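Local coordinates for protein polyphosphate kinase (Porphyromonas gingivalis, PDB 2O8R) that probably catalyses the reversible transfer of the terminal phosphate of ATP to a growing chain of inorganic polyphosphate, at residues A[112-116]-A[312-317]; A[189-193]-A[305-310]; A[442-446]-A[456-460]; A[373-377]-A[494-498]. The protein carries 3 engineered substitutions. All blocks are in the same frame, centred on the assembly; numbering follows the deposited sequence.

Contact 1. Residues A[112-116]-A[312-317]. With SO4 (sulfate ion), chain H.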
loop_
_atom_site.group_PDB
_atom_site.type_symbol
_atom_site.label_atom_id
_atom_site.label_comp_id
_atom_site.label_asym_id
_atom_site.label_seq_id
_atom_site.Cartn_x
_atom_site.Cartn_y
_atom_site.Cartn_z
ATOM N N GLU A 112 -14.568 1.758 32.115
ATOM C CA GLU A 112 -15.717 2.597 32.427
ATOM C C GLU A 112 -16.653 2.709 31.227
ATOM O O GLU A 112 -17.848 2.947 31.388
ATOM C CB GLU A 112 -15.251 3.982 32.856
ATOM C CG GLU A 112 -16.235 4.759 33.701
ATOM C CD GLU A 112 -15.631 6.040 34.280
ATOM O OE1 GLU A 112 -14.384 6.134 34.388
ATOM O OE2 GLU A 112 -16.408 6.957 34.634
ATOM N N HIS A 113 -16.111 2.506 30.030
ATOM C CA HIS A 113 -16.903 2.569 28.806
ATOM C C HIS A 113 -17.083 1.236 28.073
ATOM O O HIS A 113 -17.417 1.219 26.890
ATOM C CB HIS A 113 -16.308 3.614 27.877
ATOM C CG HIS A 113 -16.259 4.977 28.481
ATOM N ND1 HIS A 113 -15.208 5.404 29.259
ATOM C CD2 HIS A 113 -17.149 5.997 28.452
ATOM C CE1 HIS A 113 -15.441 6.637 29.670
ATOM N NE2 HIS A 113 -16.613 7.019 29.195
ATOM N N GLY A 114 -16.871 0.127 28.771
ATOM C CA GLY A 114 -17.142 -1.200 28.202
ATOM C C GLY A 114 -16.050 -1.815 27.337
ATOM O O GLY A 114 -16.332 -2.694 26.529
ATOM N N ILE A 115 -14.810 -1.350 27.496
ATOM C CA ILE A 115 -13.662 -1.926 26.792
ATOM C C ILE A 115 -12.726 -2.568 27.805
ATOM O O ILE A 115 -12.263 -1.910 28.734
ATOM C CB ILE A 115 -12.853 -0.859 26.006
ATOM C CG1 ILE A 115 -13.766 0.257 25.478
ATOM C CG2 ILE A 115 -12.000 -1.502 24.898
ATOM C CD1 ILE A 115 -14.284 0.073 24.078
ATOM N N ARG A 116 -12.454 -3.860 27.641
ATOM C CA ARG A 116 -11.488 -4.516 28.506
ATOM C C ARG A 116 -10.289 -4.942 27.690
ATOM O O ARG A 116 -10.348 -5.879 26.885
ATOM C CB ARG A 116 -12.108 -5.675 29.280
ATOM C CG ARG A 116 -11.375 -5.986 30.580
ATOM C CD ARG A 116 -12.343 -6.114 31.756
ATOM N NE ARG A 116 -12.494 -7.485 32.226
ATOM C CZ ARG A 116 -11.724 -8.045 33.154
ATOM N NH1 ARG A 116 -10.741 -7.352 33.717
ATOM N NH2 ARG A 116 -11.931 -9.302 33.521
ATOM N N PRO A 312 -14.686 -0.196 19.386
ATOM C CA PRO A 312 -15.935 -0.842 19.015
ATOM C C PRO A 312 -17.177 0.015 19.259
ATOM O O PRO A 312 -18.284 -0.458 19.034
ATOM C CB PRO A 312 -15.977 -2.056 19.933
ATOM C CG PRO A 312 -15.241 -1.627 21.120
ATOM C CD PRO A 312 -14.106 -0.819 20.584
ATOM N N PHE A 313 -17.012 1.253 19.713
ATOM C CA PHE A 313 -18.157 2.146 19.818
ATOM C C PHE A 313 -18.138 3.228 18.761
ATOM O O PHE A 313 -18.333 4.400 19.048
ATOM C CB PHE A 313 -18.296 2.692 21.225
ATOM C CG PHE A 313 -18.611 1.631 22.216
ATOM C CD1 PHE A 313 -19.843 1.001 22.192
ATOM C CD2 PHE A 313 -17.666 1.211 23.128
ATOM C CE1 PHE A 313 -20.139 -0.002 23.081
ATOM C CE2 PHE A 313 -17.958 0.209 24.027
ATOM C CZ PHE A 313 -19.194 -0.401 24.001
ATOM N N ALA A 314 -17.931 2.782 17.527
ATOM C CA ALA A 314 -17.912 3.615 16.330
ATOM C C ALA A 314 -17.539 5.059 16.626
ATOM O O ALA A 314 -16.406 5.273 17.061
ATOM C CB ALA A 314 -19.203 3.469 15.528
ATOM N N PRO A 315 -18.473 6.039 16.460
ATOM C CA PRO A 315 -18.024 7.439 16.521
ATOM C C PRO A 315 -17.963 8.009 17.938
ATOM O O PRO A 315 -17.521 9.133 18.136
ATOM C CB PRO A 315 -19.078 8.187 15.693
ATOM C CG PRO A 315 -20.222 7.226 15.495
ATOM C CD PRO A 315 -19.931 5.977 16.269
ATOM N N ARG A 316 -18.395 7.221 18.907
ATOM C CA ARG A 316 -18.386 7.610 20.303
ATOM C C ARG A 316 -16.981 7.372 20.841
ATOM O O ARG A 316 -16.151 6.778 20.155
ATOM C CB ARG A 316 -19.419 6.771 21.059
ATOM C CG ARG A 316 -20.304 7.563 21.996
ATOM C CD ARG A 316 -21.647 6.867 22.199
ATOM N NE ARG A 316 -21.507 5.426 22.398
ATOM C CZ ARG A 316 -21.105 4.848 23.530
ATOM N NH1 ARG A 316 -20.784 5.586 24.592
ATOM N NH2 ARG A 316 -21.013 3.524 23.600
ATOM N N LEU A 317 -16.713 7.852 22.052
ATOM C CA LEU A 317 -15.365 7.792 22.676
ATOM C C LEU A 317 -14.213 8.525 21.922
ATOM O O LEU A 317 -13.034 8.268 22.185
ATOM C CB LEU A 317 -14.972 6.333 23.015
ATOM C CG LEU A 317 -15.988 5.433 23.733
ATOM C CD1 LEU A 317 -15.417 4.043 24.157
ATOM C CD2 LEU A 317 -16.550 6.161 24.926
HETATM S S SO4 H . -11.399 -12.549 33.295
HETATM O O1 SO4 H . -12.747 -11.984 33.359
HETATM O O2 SO4 H . -10.905 -12.781 34.648
HETATM O O3 SO4 H . -11.428 -13.805 32.541
HETATM O O4 SO4 H . -10.500 -11.607 32.637
#
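His-113 opens the contact with its flank against Leu-317: the two side chains run alongside each other, oppositely directed, and CD2 of the imidazole comes 3.6 Å from CD2 of Leu-317, at an oblique angle to the ring. The other leucine methyl, CD1, rests against His-113 CB. ND1 of the same imidazole is hydrogen-bonded to the backbone oxygen of Thr-109. The carbonyl O of His-113 lies close to CE2 of Phe-313. At Gly-114 helix 83-112 ends in a Schellman motif, in which the glycine is the C-prime residue with positive phi (84°); Ile-115 N returns to Leu-110 O, and the chain turns from the helix into strand 115-118. The carbonyl O of Gly-114 lies at the edge of the Phe-313 ring, near its plane. Next, Ile-115 reaches its CD1 to CG and CD of Pro-312, 3.5 Å from CG; the same methyl also touches CE2 of Phe-313 at 3.7 Å and lies 4.1 Å from CD1 of Leu-317. Arg-116 makes no contact with 312-317; its NH2 gives a weak hydrogen bond to O1 of a sulfate ion, probably from the crystallisation liquor, which Thr-123 N and His-124 N also hold.

Contact 2. Residues A[189-193]-A[305-310]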
loop_
_atom_site.group_PDB
_atom_site.type_symbol
_atom_site.label_atom_id
_atom_site.label_comp_id
_atom_site.label_asym_id
_atom_site.label_seq_id
_atom_site.Cartn_x
_atom_site.Cartn_y
_atom_site.Cartn_z
ATOM N N LEU A 189 -0.698 -10.847 11.862
ATOM C CA LEU A 189 -1.833 -10.808 12.779
ATOM C C LEU A 189 -1.934 -9.426 13.424
ATOM O O LEU A 189 -0.972 -8.663 13.408
ATOM C CB LEU A 189 -1.655 -11.873 13.858
ATOM C CG LEU A 189 -1.899 -13.338 13.502
ATOM C CD1 LEU A 189 -1.959 -14.132 14.779
ATOM C CD2 LEU A 189 -3.187 -13.487 12.737
ATOM N N PRO A 190 -3.100 -9.085 13.983
ATOM C CA PRO A 190 -3.161 -7.802 14.655
ATOM C C PRO A 190 -2.490 -7.848 16.029
ATOM O O PRO A 190 -2.406 -8.917 16.652
ATOM C CB PRO A 190 -4.660 -7.573 14.817
ATOM C CG PRO A 190 -5.227 -8.919 14.920
ATOM C CD PRO A 190 -4.384 -9.801 14.050
ATOM N N ARG A 191 -2.017 -6.689 16.488
ATOM C CA ARG A 191 -1.408 -6.563 17.808
ATOM C C ARG A 191 -2.461 -6.874 18.850
ATOM O O ARG A 191 -2.177 -7.533 19.855
ATOM C CB ARG A 191 -0.883 -5.142 18.020
ATOM C CG ARG A 191 -0.142 -4.926 19.324
ATOM C CD ARG A 191 1.106 -5.804 19.441
ATOM N NE ARG A 191 1.689 -5.739 20.784
ATOM C CZ ARG A 191 2.546 -4.806 21.194
ATOM N NH1 ARG A 191 2.949 -3.836 20.383
ATOM N NH2 ARG A 191 3.017 -4.847 22.423
ATOM N N PHE A 192 -3.682 -6.404 18.584
ATOM C CA PHE A 192 -4.812 -6.604 19.481
ATOM C C PHE A 192 -5.822 -7.574 18.894
ATOM O O PHE A 192 -6.263 -7.408 17.759
ATOM C CB PHE A 192 -5.446 -5.266 19.828
ATOM C CG PHE A 192 -4.472 -4.294 20.409
ATOM C CD1 PHE A 192 -3.990 -4.471 21.701
ATOM C CD2 PHE A 192 -3.999 -3.231 19.652
ATOM C CE1 PHE A 192 -3.072 -3.590 22.241
ATOM C CE2 PHE A 192 -3.084 -2.347 20.183
ATOM C CZ PHE A 192 -2.616 -2.528 21.479
ATOM N N VAL A 193 -6.147 -8.603 19.676
ATOM C CA VAL A 193 -7.000 -9.698 19.236
ATOM C C VAL A 193 -8.302 -9.616 20.026
ATOM O O VAL A 193 -8.283 -9.689 21.261
ATOM C CB VAL A 193 -6.297 -11.071 19.456
ATOM C CG1 VAL A 193 -7.151 -12.245 18.955
ATOM C CG2 VAL A 193 -4.971 -11.084 18.748
ATOM N N ASP A 305 1.637 0.903 18.577
ATOM C CA ASP A 305 0.562 0.041 18.082
ATOM C C ASP A 305 -0.765 0.330 18.760
ATOM O O ASP A 305 -1.782 -0.230 18.358
ATOM C CB ASP A 305 0.884 -1.442 18.287
ATOM C CG ASP A 305 2.104 -1.902 17.510
ATOM O OD1 ASP A 305 2.552 -1.177 16.596
ATOM O OD2 ASP A 305 2.616 -3.000 17.819
ATOM N N LEU A 306 -0.767 1.182 19.789
ATOM C CA LEU A 306 -2.028 1.589 20.415
ATOM C C LEU A 306 -2.950 2.267 19.405
ATOM O O LEU A 306 -4.168 2.229 19.543
ATOM C CB LEU A 306 -1.804 2.469 21.649
ATOM C CG LEU A 306 -1.317 1.755 22.927
ATOM C CD1 LEU A 306 -1.361 2.693 24.106
ATOM C CD2 LEU A 306 -2.121 0.502 23.254
ATOM N N ALA A 307 -2.358 2.851 18.368
ATOM C CA ALA A 307 -3.108 3.457 17.274
ATOM C C ALA A 307 -3.984 2.432 16.562
ATOM O O ALA A 307 -4.902 2.803 15.834
ATOM C CB ALA A 307 -2.152 4.113 16.279
HETATM N N MSE A 308 -3.693 1.153 16.784
HETATM C CA MSE A 308 -4.425 0.047 16.172
HETATM C C MSE A 308 -5.463 -0.562 17.101
HETATM O O MSE A 308 -6.130 -1.532 16.736
HETATM C CB MSE A 308 -3.460 -1.068 15.729
HETATM C CG MSE A 308 -2.605 -0.741 14.508
HETATM SE SE MSE A 308 -3.665 -0.114 12.981
HETATM C CE MSE A 308 -4.647 -1.737 12.524
ATOM N N LEU A 309 -5.581 -0.036 18.315
ATOM C CA LEU A 309 -6.579 -0.555 19.234
ATOM C C LEU A 309 -7.930 -0.133 18.715
ATOM O O LEU A 309 -8.177 1.050 18.532
ATOM C CB LEU A 309 -6.383 -0.008 20.639
ATOM C CG LEU A 309 -7.320 -0.628 21.674
ATOM C CD1 LEU A 309 -7.033 -2.128 21.806
ATOM C CD2 LEU A 309 -7.189 0.087 23.016
ATOM N N PRO A 310 -8.793 -1.106 18.432
ATOM C CA PRO A 310 -10.102 -0.790 17.889
ATOM C C PRO A 310 -10.978 -0.080 18.902
ATOM O O PRO A 310 -10.901 -0.390 20.086
ATOM C CB PRO A 310 -10.696 -2.169 17.577
ATOM C CG PRO A 310 -9.562 -3.120 17.615
ATOM C CD PRO A 310 -8.589 -2.555 18.578
HETATM O O HOH W 1 -4.689 -4.153 16.493
#
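The carboxylate oxygen OD2 of Asp-305 receives NH1 of Arg-191 at 2.7 Å, a salt bridge that ties the residue just before strand 192-195 to the 3-10 segment running through residues 305-308, in the middle domain of the kinase. OD2 lies in the guanidinium plane, but NH1 meets it on the anti side, tilted 33° from the plane of a carboxylate that stands almost perpendicular to the guanidinium (89°). The arginine has further partners, for NH2 is shared between Glu-210 in a second salt bridge and the carbonyl O of Val-301; together they probably fix the rotation of the guanidinium. With CG anti to the backbone N (chi1 -176°) and a bend at chi2, the aliphatic part of Arg-191 passes over the Phe-192 ring, its CG above the centre of one face. Leu-309 covers the opposite face: its CD1 stands 3.8 Å from the centroid in a CH-pi contact, displaced toward the rim. The ring is thus sandwiched between Arg-191 CG and Leu-309 CD1, while CZ packs 3.5 Å from CD2 of Leu-306, whose side chain also reaches helices 35-63 and 83-112. A water bridges the two backbones, accepting from Phe-192 N at 3.2 Å and donating to Met-308 O at 3.0 Å.

Contact 3. Residues A[442-446]-A[456-460]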
loop_
_atom_site.group_PDB
_atom_site.type_symbol
_atom_site.label_atom_id
_atom_site.label_comp_id
_atom_site.label_asym_id
_atom_site.label_seq_id
_atom_site.Cartn_x
_atom_site.Cartn_y
_atom_site.Cartn_z
ATOM N N THR A 442 4.760 25.123 -3.633
ATOM C CA THR A 442 4.092 25.976 -4.606
ATOM C C THR A 442 3.569 25.209 -5.819
ATOM O O THR A 442 4.165 24.221 -6.241
ATOM C CB THR A 442 5.038 27.072 -5.133
ATOM O OG1 THR A 442 6.128 26.454 -5.818
ATOM C CG2 THR A 442 5.598 27.919 -3.997
ATOM N N ALA A 443 2.454 25.678 -6.372
ATOM C CA ALA A 443 1.972 25.222 -7.676
ATOM C C ALA A 443 1.797 26.436 -8.588
ATOM O O ALA A 443 1.699 27.573 -8.116
ATOM C CB ALA A 443 0.671 24.465 -7.538
ATOM N N LEU A 444 1.762 26.202 -9.894
ATOM C CA LEU A 444 1.720 27.303 -10.845
ATOM C C LEU A 444 0.967 26.929 -12.086
ATOM O O LEU A 444 1.331 25.975 -12.761
ATOM C CB LEU A 444 3.132 27.712 -11.256
ATOM C CG LEU A 444 3.230 28.877 -12.232
ATOM C CD1 LEU A 444 2.727 30.182 -11.609
ATOM C CD2 LEU A 444 4.654 29.024 -12.691
ATOM N N ILE A 445 -0.078 27.690 -12.390
ATOM C CA ILE A 445 -0.821 27.504 -13.631
ATOM C C ILE A 445 -0.582 28.713 -14.523
ATOM O O ILE A 445 -0.863 29.837 -14.117
ATOM C CB ILE A 445 -2.320 27.327 -13.374
ATOM C CG1 ILE A 445 -2.571 26.078 -12.542
ATOM C CG2 ILE A 445 -3.053 27.175 -14.670
ATOM C CD1 ILE A 445 -3.813 26.173 -11.726
ATOM N N LEU A 446 -0.053 28.483 -15.728
ATOM C CA LEU A 446 0.260 29.584 -16.647
ATOM C C LEU A 446 -0.671 29.628 -17.866
ATOM O O LEU A 446 -0.960 28.605 -18.503
ATOM C CB LEU A 446 1.727 29.537 -17.092
ATOM C CG LEU A 446 2.831 29.733 -16.044
ATOM C CD1 LEU A 446 4.180 29.407 -16.654
ATOM C CD2 LEU A 446 2.843 31.138 -15.415
ATOM N N GLN A 456 0.820 35.224 -17.270
ATOM C CA GLN A 456 -0.438 35.431 -16.578
ATOM C C GLN A 456 -0.878 34.077 -16.049
ATOM O O GLN A 456 -0.591 33.041 -16.655
ATOM C CB GLN A 456 -1.467 35.995 -17.557
ATOM C CG GLN A 456 -2.448 36.991 -16.987
ATOM C CD GLN A 456 -3.135 37.794 -18.082
ATOM O OE1 GLN A 456 -2.479 38.501 -18.852
ATOM N NE2 GLN A 456 -4.464 37.686 -18.160
ATOM N N GLY A 457 -1.550 34.073 -14.907
ATOM C CA GLY A 457 -1.995 32.811 -14.335
ATOM C C GLY A 457 -2.293 32.801 -12.856
ATOM O O GLY A 457 -2.710 33.805 -12.283
ATOM N N ILE A 458 -2.092 31.639 -12.248
ATOM C CA ILE A 458 -2.445 31.406 -10.852
ATOM C C ILE A 458 -1.270 30.783 -10.107
ATOM O O ILE A 458 -0.688 29.792 -10.549
ATOM C CB ILE A 458 -3.662 30.458 -10.720
ATOM C CG1 ILE A 458 -4.898 31.045 -11.397
ATOM C CG2 ILE A 458 -3.982 30.228 -9.280
ATOM C CD1 ILE A 458 -6.062 30.063 -11.531
ATOM N N ALA A 459 -0.921 31.375 -8.978
ATOM C CA ALA A 459 0.069 30.786 -8.104
ATOM C C ALA A 459 -0.625 30.267 -6.862
ATOM O O ALA A 459 -1.466 30.956 -6.282
ATOM C CB ALA A 459 1.149 31.811 -7.733
ATOM N N LEU A 460 -0.282 29.042 -6.473
ATOM C CA LEU A 460 -0.729 28.463 -5.212
ATOM C C LEU A 460 0.485 28.310 -4.317
ATOM O O LEU A 460 1.463 27.693 -4.732
ATOM C CB LEU A 460 -1.334 27.089 -5.470
ATOM C CG LEU A 460 -2.816 26.917 -5.788
ATOM C CD1 LEU A 460 -3.330 27.985 -6.708
ATOM C CD2 LEU A 460 -3.042 25.544 -6.392
#
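Ala-443 and Leu-460 are paired across the two strands, their CB atoms 3.9 Å apart, with Leu-460 CD2 also touching the alanine methyl. Ile-445 and Ile-458 stand on the same face of the sheet, CB to CB at 4.3 Å, and both, with Leu-460, pack on Leu-360 of helix 355-365. Leu-444 and Leu-446 project from the other face, toward helix 484-497. There CG of Leu-444 is anti to the backbone N (chi1 -179°), which swings CD1 across to the partner strand, 3.6 Å from Ile-458 O and near Ala-459 CB. Opposite Leu-446 sits Gly-457, whose CA comes to 3.2 Å from Ile-445 O in a CA-H...O contact. This is an antiparallel beta hairpin, its strands at 174°. Ala-443 with Leu-460 and Ile-445 with Ile-458 are the hydrogen-bonded pairs; Ile-445 N donates to Ile-458 O at 2.9 Å, and Ile-458 N returns the bond to Ile-445 O. Within the PLD-like C-terminal domain that also carries the predicted phosphohistidine, His-439, these paired bonds satisfy the backbone N and O of four buried apolar residues, while Thr-442 and Leu-446 bond to strand 370-377 and Ala-459 to strand 474-481.

Contact 4. Residues A[373-377]-A[494-498]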
loop_
_atom_site.group_PDB
_atom_site.type_symbol
_atom_site.label_atom_id
_atom_site.label_comp_id
_atom_site.label_asym_id
_atom_site.label_seq_id
_atom_site.Cartn_x
_atom_site.Cartn_y
_atom_site.Cartn_z
ATOM N N ILE A 373 1.491 23.767 -16.336
ATOM C CA ILE A 373 1.299 23.564 -14.908
ATOM C C ILE A 373 2.612 23.080 -14.313
ATOM O O ILE A 373 3.268 22.194 -14.861
ATOM C CB ILE A 373 0.240 22.510 -14.633
ATOM C CG1 ILE A 373 -1.057 22.853 -15.364
ATOM C CG2 ILE A 373 0.003 22.375 -13.153
ATOM C CD1 ILE A 373 -2.102 21.752 -15.308
ATOM N N ARG A 374 3.012 23.691 -13.206
ATOM C CA ARG A 374 4.274 23.361 -12.555
ATOM C C ARG A 374 4.044 23.322 -11.061
ATOM O O ARG A 374 3.441 24.243 -10.502
ATOM C CB ARG A 374 5.327 24.411 -12.887
ATOM C CG ARG A 374 5.459 24.665 -14.371
ATOM C CD ARG A 374 6.186 25.952 -14.676
ATOM N NE ARG A 374 7.623 25.889 -14.416
ATOM C CZ ARG A 374 8.490 25.147 -15.098
ATOM N NH1 ARG A 374 8.077 24.359 -16.084
ATOM N NH2 ARG A 374 9.776 25.188 -14.784
ATOM N N LEU A 375 4.495 22.251 -10.415
ATOM C CA LEU A 375 4.374 22.164 -8.957
ATOM C C LEU A 375 5.501 21.409 -8.228
ATOM O O LEU A 375 6.285 20.643 -8.814
ATOM C CB LEU A 375 3.000 21.620 -8.550
ATOM C CG LEU A 375 2.849 20.143 -8.188
ATOM C CD1 LEU A 375 1.540 19.923 -7.445
ATOM C CD2 LEU A 375 2.910 19.308 -9.431
ATOM N N THR A 376 5.573 21.643 -6.929
ATOM C CA THR A 376 6.520 20.931 -6.113
ATOM C C THR A 376 5.787 19.774 -5.433
ATOM O O THR A 376 4.574 19.824 -5.284
ATOM C CB THR A 376 7.188 21.879 -5.107
ATOM O OG1 THR A 376 6.182 22.605 -4.394
ATOM C CG2 THR A 376 8.063 22.879 -5.833
ATOM N N GLN A 377 6.525 18.730 -5.058
ATOM C CA GLN A 377 5.984 17.541 -4.386
ATOM C C GLN A 377 7.078 16.927 -3.509
ATOM O O GLN A 377 8.223 16.798 -3.961
ATOM C CB GLN A 377 5.548 16.509 -5.431
ATOM C CG GLN A 377 4.060 16.489 -5.755
ATOM C CD GLN A 377 3.307 15.357 -5.063
ATOM O OE1 GLN A 377 2.163 15.054 -5.413
ATOM N NE2 GLN A 377 3.945 14.725 -4.082
ATOM N N PHE A 494 10.458 28.650 -10.811
ATOM C CA PHE A 494 10.484 27.335 -11.425
ATOM C C PHE A 494 11.487 27.240 -12.565
ATOM O O PHE A 494 12.052 26.178 -12.808
ATOM C CB PHE A 494 9.111 26.919 -11.903
ATOM C CG PHE A 494 8.229 26.356 -10.826
ATOM C CD1 PHE A 494 8.465 25.095 -10.313
ATOM C CD2 PHE A 494 7.141 27.076 -10.348
ATOM C CE1 PHE A 494 7.640 24.554 -9.338
ATOM C CE2 PHE A 494 6.308 26.544 -9.362
ATOM C CZ PHE A 494 6.557 25.283 -8.856
ATOM N N ARG A 495 11.716 28.344 -13.257
ATOM C CA ARG A 495 12.704 28.348 -14.322
ATOM C C ARG A 495 14.088 28.189 -13.734
ATOM O O ARG A 495 14.907 27.435 -14.261
ATOM C CB ARG A 495 12.620 29.628 -15.145
ATOM C CG ARG A 495 11.609 29.546 -16.251
ATOM C CD ARG A 495 11.507 30.834 -17.034
ATOM N NE ARG A 495 12.801 31.340 -17.467
ATOM C CZ ARG A 495 13.451 30.935 -18.551
ATOM N NH1 ARG A 495 12.936 29.999 -19.338
ATOM N NH2 ARG A 495 14.628 31.468 -18.845
ATOM N N ILE A 496 14.338 28.903 -12.641
ATOM C CA ILE A 496 15.574 28.738 -11.894
ATOM C C ILE A 496 15.748 27.283 -11.419
ATOM O O ILE A 496 16.806 26.697 -11.608
ATOM C CB ILE A 496 15.673 29.745 -10.724
ATOM C CG1 ILE A 496 15.790 31.174 -11.266
ATOM C CG2 ILE A 496 16.865 29.420 -9.822
ATOM C CD1 ILE A 496 15.901 32.256 -10.198
ATOM N N LEU A 497 14.708 26.689 -10.840
ATOM C CA LEU A 497 14.775 25.274 -10.444
ATOM C C LEU A 497 14.952 24.331 -11.651
ATOM O O LEU A 497 15.551 23.255 -11.529
ATOM C CB LEU A 497 13.557 24.868 -9.598
ATOM C CG LEU A 497 13.414 25.608 -8.274
ATOM C CD1 LEU A 497 12.140 25.226 -7.562
ATOM C CD2 LEU A 497 14.628 25.370 -7.384
ATOM N N ASP A 498 14.449 24.746 -12.812
ATOM C CA ASP A 498 14.599 23.975 -14.040
ATOM C C ASP A 498 15.868 24.354 -14.805
ATOM O O ASP A 498 15.998 24.035 -15.983
ATOM C CB ASP A 498 13.378 24.167 -14.939
ATOM C CG ASP A 498 13.166 23.008 -15.908
ATOM O OD1 ASP A 498 13.877 21.982 -15.793
ATOM O OD2 ASP A 498 12.281 23.121 -16.787
#
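A chi1 of -52° puts CG of Arg-374 beside its backbone N, and a bend at chi3 (73°) carries the guanidinium along Phe-494 toward the C-terminal end of helix 484-497. The two side chains run antiparallel alongside each other, with Arg-374 CB over the centre of the Phe-494 ring in a CH-pi contact, 3.9 Å from the centroid and almost on its normal. The guanidinium does not stack on the ring, its plane standing 85° from that of the phenyl. Its edge is turned to the end of the helix instead, where NH2 gives a weak hydrogen bond of 3.2 Å to Phe-494 O, an oxygen that also accepts from Asp-498 N. A long ion pair of 3.8 Å runs from NH2 to OD2 of Asp-498, but the stronger charge partners lie elsewhere: Arg-374 NH1 binds Glu-372, and Asp-498 OD1 binds Arg-428. Farther along the strand, Thr-376 CG2 packs 3.9 Å from CE1 of Phe-494, while its OG1 bonds to Ala-440 O and Thr-442 N; the side chain of Thr-376 is about 8 Å from that of His-439, the predicted phosphohistidine. Helix 484-497 lies against the sheet here, Phe-494 also meeting Phe-403 of strand 399-404 and Leu-444 of strand 442-447.

The four contacts form two well-separated pairs, contact 4 lying across the chain's centre from contacts 1 and 2. Contacts 1 and 2, with centres about 15 Å apart, use neighbouring parts of the loop between strand 294-297 and helix 328-331 and reach the same three-stranded sheet at its two outermost strands. Contact 1 is a surface contact made by apolar packing without a hydrogen bond across it; contact 2 is partly buried and adds a salt bridge. Contacts 3 and 4 are buried, with centres about 10 Å apart, and share one sheet, where Leu-444 O meets Arg-374 N on neighbouring strands. Contact 3 joins strand to strand through backbone bonds, whereas contact 4 joins strand to helix mainly through side chains.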